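Local coordinates for protein putative glutathione S-transferase (Sinorhizobium meliloti, PDB 4MDC) that probably transfers glutathione to electrophilic substrates, as a homodimeric member of the glutathione S-transferase family, at residues W123-V132 with S163-L174. Sequence-based numbering, arbitrary orientation.
Sequences WFLQKMEADV and SRSNIRQHMKYL
H170 reaches across from helix 167-180 and lodges as a knob in the hole formed by W123, K127, M128 and D131 of helix 111-145; the 123-132 and 167-174 pieces run nearly antiparallel (153°). Its CB lies against SE and CE of the selenomethionine M128, the latter 3.8 Å away. CG turns anti to the carbonyl carbon (chi1 -71°), which brings one ring face over the CG of M128, a CH-pi contact 3.8 Å from the ring centroid. At the ring edge ND1 accepts a weak, bent hydrogen bond from W123 NE1 (3.1 Å), while CE1 touches K127 CG. The tip, NE2, donates a nearly straight bond (2.8 Å, 165°) to D131 OD2, which lies in the imidazole plane and receives it on its anti lone pair; K127 NZ takes the syn lone pair of the same oxygen in a salt bridge. Beyond the histidine, Y173 CD2 covers one face of the W123 indole, 3.4 Å from CE2, and A69 and P68 of the second subunit pack on W123 and Y173 respectively. Towards the other end, N166 ND2 donates a nearly straight hydrogen bond to the D131 carbonyl O, and V132 CG1 meets I167 CG1 at 3.6 Å. A leucine in place of H170 would probably leave D131 OD2 and W123 NE1 without their imidazole partners. NE2 donating and ND1 accepting is consistent with a neutral ring, though the ND1 bond is weak, and makes a polar link between two helices of the all-helical GST C-terminal domain.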
loop_
_atom_site.group_PDB
_atom_site.type_symbol
_atom_site.label_atom_id
_atom_site.label_comp_id
_atom_site.label_asym_id
_atom_site.label_seq_id
_atom_site.Cartn_x
_atom_site.Cartn_y
_atom_site.Cartn_z
ATOM N N TRP B 123 6.769 -4.759 2.033
ATOM C CA TRP B 123 7.358 -5.809 1.214
ATOM C C TRP B 123 6.448 -7.048 1.277
ATOM O O TRP B 123 6.043 -7.601 0.252
ATOM C CB TRP B 123 8.784 -6.163 1.672
ATOM C CG TRP B 123 9.407 -7.193 0.775
ATOM C CD1 TRP B 123 9.202 -8.559 0.845
ATOM C CD2 TRP B 123 10.217 -6.992 -0.394
ATOM N NE1 TRP B 123 9.866 -9.177 -0.149
ATOM C CE2 TRP B 123 10.552 -8.258 -0.897
ATOM C CE3 TRP B 123 10.812 -5.855 -0.983
ATOM C CZ2 TRP B 123 11.331 -8.454 -2.056
ATOM C CZ3 TRP B 123 11.611 -6.064 -2.123
ATOM C CH2 TRP B 123 11.858 -7.343 -2.648
ATOM N N PHE B 124 6.190 -7.474 2.479
ATOM C CA PHE B 124 5.428 -8.740 2.668
ATOM C C PHE B 124 3.938 -8.580 2.404
ATOM O O PHE B 124 3.304 -9.512 1.841
ATOM C CB PHE B 124 5.789 -9.373 3.996
ATOM C CG PHE B 124 7.166 -9.903 4.023
ATOM C CD1 PHE B 124 7.480 -11.123 3.401
ATOM C CD2 PHE B 124 8.195 -9.131 4.532
ATOM C CE1 PHE B 124 8.800 -11.536 3.317
ATOM C CE2 PHE B 124 9.483 -9.579 4.511
ATOM C CZ PHE B 124 9.804 -10.771 3.919
ATOM N N LEU B 125 3.344 -7.448 2.748
ATOM C CA LEU B 125 1.896 -7.295 2.590
ATOM C C LEU B 125 1.416 -6.616 1.313
ATOM O O LEU B 125 0.213 -6.724 0.960
ATOM C CB LEU B 125 1.312 -6.544 3.790
ATOM C CG LEU B 125 1.524 -7.290 5.117
ATOM C CD1 LEU B 125 0.922 -6.487 6.220
ATOM C CD2 LEU B 125 1.006 -8.740 5.160
ATOM N N GLN B 126 2.347 -6.035 0.561
ATOM C CA GLN B 126 2.027 -5.503 -0.729
ATOM C C GLN B 126 2.790 -6.193 -1.855
ATOM O O GLN B 126 2.160 -6.621 -2.816
ATOM C CB GLN B 126 2.306 -3.972 -0.776
ATOM C CG GLN B 126 1.494 -3.250 0.259
ATOM C CD GLN B 126 1.764 -1.724 0.259
ATOM O OE1 GLN B 126 2.459 -1.165 -0.602
ATOM N NE2 GLN B 126 1.190 -1.069 1.239
ATOM N N LYS B 127 4.132 -6.169 -1.823
ATOM C CA LYS B 127 4.889 -6.770 -2.926
ATOM C C LYS B 127 4.663 -8.290 -3.024
ATOM O O LYS B 127 4.245 -8.793 -4.064
ATOM C CB LYS B 127 6.359 -6.448 -2.854
ATOM C CG LYS B 127 7.107 -6.939 -4.095
ATOM C CD LYS B 127 8.546 -6.499 -4.141
ATOM C CE LYS B 127 9.375 -7.199 -5.163
ATOM N NZ LYS B 127 8.784 -7.268 -6.511
HETATM N N MSE B 128 4.982 -9.035 -1.968
HETATM C CA MSE B 128 4.782 -10.487 -1.966
HETATM C C MSE B 128 3.313 -10.809 -2.181
HETATM O O MSE B 128 2.953 -11.833 -2.798
HETATM C CB MSE B 128 5.272 -11.164 -0.689
HETATM C CG MSE B 128 5.378 -12.696 -0.878
HETATM SE SE MSE B 128 6.011 -13.517 0.799
HETATM C CE MSE B 128 6.024 -15.359 0.102
ATOM N N GLU B 129 2.445 -9.954 -1.675
ATOM C CA GLU B 129 0.994 -10.206 -1.825
ATOM C C GLU B 129 0.558 -10.175 -3.312
ATOM O O GLU B 129 -0.146 -11.043 -3.798
ATOM C CB GLU B 129 0.273 -9.158 -0.996
ATOM C CG GLU B 129 -1.221 -9.214 -1.045
ATOM C CD GLU B 129 -1.811 -10.323 -0.149
ATOM O OE1 GLU B 129 -1.041 -11.036 0.560
ATOM O OE2 GLU B 129 -3.070 -10.452 -0.130
ATOM N N ALA B 130 1.093 -9.204 -4.042
ATOM C CA ALA B 130 0.806 -9.086 -5.480
ATOM C C ALA B 130 1.510 -10.127 -6.314
ATOM O O ALA B 130 0.901 -10.695 -7.260
ATOM C CB ALA B 130 1.179 -7.699 -6.005
ATOM N N ASP B 131 2.759 -10.429 -5.952
ATOM C CA ASP B 131 3.602 -11.319 -6.763
ATOM C C ASP B 131 3.172 -12.761 -6.570
ATOM O O ASP B 131 3.272 -13.572 -7.458
ATOM C CB ASP B 131 5.066 -11.292 -6.309
ATOM C CG ASP B 131 5.802 -10.032 -6.718
ATOM O OD1 ASP B 131 5.238 -9.262 -7.517
ATOM O OD2 ASP B 131 6.932 -9.851 -6.209
ATOM N N VAL B 132 2.697 -13.066 -5.377
ATOM C CA VAL B 132 2.437 -14.470 -4.986
ATOM C C VAL B 132 1.056 -14.707 -4.326
ATOM O O VAL B 132 0.208 -15.445 -4.856
ATOM C CB VAL B 132 3.483 -14.970 -3.982
ATOM C CG1 VAL B 132 3.170 -16.427 -3.547
ATOM C CG2 VAL B 132 4.886 -14.922 -4.556
ATOM N N SER B 163 2.551 -17.437 -10.053
ATOM C CA SER B 163 2.622 -17.115 -8.633
ATOM C C SER B 163 3.634 -17.973 -7.900
ATOM O O SER B 163 4.434 -17.490 -7.128
ATOM C CB SER B 163 1.283 -17.331 -7.972
ATOM O OG SER B 163 0.310 -16.607 -8.628
ATOM N N ARG B 164 3.599 -19.273 -8.163
ATOM C CA ARG B 164 4.584 -20.195 -7.598
ATOM C C ARG B 164 6.015 -19.859 -7.984
ATOM O O ARG B 164 6.919 -20.005 -7.156
ATOM C CB ARG B 164 4.273 -21.646 -7.971
ATOM C CG ARG B 164 3.072 -22.155 -7.194
ATOM C CD ARG B 164 2.515 -23.466 -7.698
ATOM N NE ARG B 164 1.488 -23.907 -6.763
ATOM C CZ ARG B 164 0.556 -24.797 -7.033
ATOM N NH1 ARG B 164 0.482 -25.351 -8.246
ATOM N NH2 ARG B 164 -0.282 -25.129 -6.077
ATOM N N SER B 165 6.247 -19.502 -9.241
ATOM C CA SER B 165 7.605 -19.182 -9.681
ATOM C C SER B 165 8.157 -17.949 -8.942
ATOM O O SER B 165 9.376 -17.743 -8.925
ATOM C CB SER B 165 7.667 -18.921 -11.196
ATOM O OG SER B 165 7.148 -17.624 -11.512
ATOM N N ASN B 166 7.283 -17.126 -8.356
ATOM C CA ASN B 166 7.740 -15.911 -7.650
ATOM C C ASN B 166 8.072 -16.136 -6.166
ATOM O O ASN B 166 8.591 -15.238 -5.487
ATOM C CB ASN B 166 6.686 -14.816 -7.765
ATOM C CG ASN B 166 6.616 -14.210 -9.165
ATOM O OD1 ASN B 166 7.586 -14.201 -9.883
ATOM N ND2 ASN B 166 5.443 -13.748 -9.560
ATOM N N ILE B 167 7.737 -17.321 -5.652
ATOM C CA ILE B 167 7.910 -17.626 -4.252
ATOM C C ILE B 167 9.365 -17.623 -3.862
ATOM O O ILE B 167 9.719 -17.059 -2.823
ATOM C CB ILE B 167 7.274 -18.954 -3.878
ATOM C CG1 ILE B 167 5.778 -18.821 -3.897
ATOM C CG2 ILE B 167 7.700 -19.428 -2.481
ATOM C CD1 ILE B 167 5.061 -20.142 -3.812
ATOM N N ARG B 168 10.218 -18.222 -4.670
ATOM C CA ARG B 168 11.580 -18.406 -4.238
ATOM C C ARG B 168 12.312 -17.071 -3.960
ATOM O O ARG B 168 13.033 -16.951 -2.979
ATOM C CB ARG B 168 12.363 -19.229 -5.216
ATOM C CG ARG B 168 13.728 -19.580 -4.625
ATOM C CD ARG B 168 14.462 -20.532 -5.522
ATOM N NE ARG B 168 15.473 -21.325 -4.821
ATOM C CZ ARG B 168 16.764 -21.349 -5.139
ATOM N NH1 ARG B 168 17.226 -20.573 -6.121
ATOM N NH2 ARG B 168 17.615 -22.148 -4.469
ATOM N N GLN B 169 12.091 -16.103 -4.822
ATOM C CA GLN B 169 12.735 -14.806 -4.618
ATOM C C GLN B 169 12.397 -14.202 -3.244
ATOM O O GLN B 169 13.266 -13.677 -2.564
ATOM C CB GLN B 169 12.286 -13.857 -5.738
ATOM C CG GLN B 169 12.656 -12.406 -5.494
ATOM C CD GLN B 169 11.818 -11.341 -6.261
ATOM O OE1 GLN B 169 10.968 -11.643 -7.107
ATOM N NE2 GLN B 169 12.087 -10.072 -5.941
ATOM N N HIS B 170 11.124 -14.286 -2.873
ATOM C CA HIS B 170 10.637 -13.849 -1.579
ATOM C C HIS B 170 11.170 -14.615 -0.392
ATOM O O HIS B 170 11.605 -14.012 0.561
ATOM C CB HIS B 170 9.091 -13.799 -1.599
ATOM C CG HIS B 170 8.600 -12.677 -2.428
ATOM N ND1 HIS B 170 8.739 -11.380 -2.001
ATOM C CD2 HIS B 170 8.131 -12.610 -3.700
ATOM C CE1 HIS B 170 8.271 -10.573 -2.928
ATOM N NE2 HIS B 170 7.899 -11.292 -3.962
HETATM N N MSE B 171 11.215 -15.937 -0.494
HETATM C CA MSE B 171 11.816 -16.785 0.531
HETATM C C MSE B 171 13.297 -16.514 0.667
HETATM O O MSE B 171 13.835 -16.540 1.769
HETATM C CB MSE B 171 11.567 -18.273 0.227
HETATM C CG MSE B 171 10.096 -18.604 0.242
HETATM SE SE MSE B 171 9.115 -18.155 1.896
HETATM C CE MSE B 171 10.320 -19.252 3.089
ATOM N N LYS B 172 13.994 -16.290 -0.444
ATOM C CA LYS B 172 15.409 -16.009 -0.412
ATOM C C LYS B 172 15.701 -14.628 0.225
ATOM O O LYS B 172 16.682 -14.475 0.949
ATOM C CB LYS B 172 16.042 -16.123 -1.781
ATOM C CG LYS B 172 16.170 -17.587 -2.212
ATOM C CD LYS B 172 17.419 -18.193 -1.574
ATOM C CE LYS B 172 17.450 -19.697 -1.703
ATOM N NZ LYS B 172 18.655 -20.273 -1.066
ATOM N N TYR B 173 14.809 -13.683 0.005
ATOM C CA TYR B 173 14.986 -12.336 0.596
ATOM C C TYR B 173 14.793 -12.461 2.090
ATOM O O TYR B 173 15.553 -11.943 2.901
ATOM C CB TYR B 173 14.000 -11.334 0.007
ATOM C CG TYR B 173 14.248 -9.894 0.493
ATOM C CD1 TYR B 173 15.515 -9.350 0.449
ATOM C CD2 TYR B 173 13.226 -9.129 1.002
ATOM C CE1 TYR B 173 15.744 -8.010 0.851
ATOM C CE2 TYR B 173 13.450 -7.817 1.386
ATOM C CZ TYR B 173 14.684 -7.277 1.329
ATOM O OH TYR B 173 14.849 -5.971 1.789
ATOM N N LEU B 174 13.751 -13.195 2.467
ATOM C CA LEU B 174 13.500 -13.472 3.877
ATOM C C LEU B 174 14.660 -14.203 4.584
ATOM O O LEU B 174 15.014 -13.867 5.694
ATOM C CB LEU B 174 12.223 -14.310 4.018
ATOM C CG LEU B 174 11.799 -14.755 5.386
ATOM C CD1 LEU B 174 11.522 -13.573 6.305
ATOM C CD2 LEU B 174 10.564 -15.600 5.297
HETATM O O HOH W 1 11.042 -8.584 -8.014
HETATM O O HOH W 2 1.713 -13.835 -9.990
#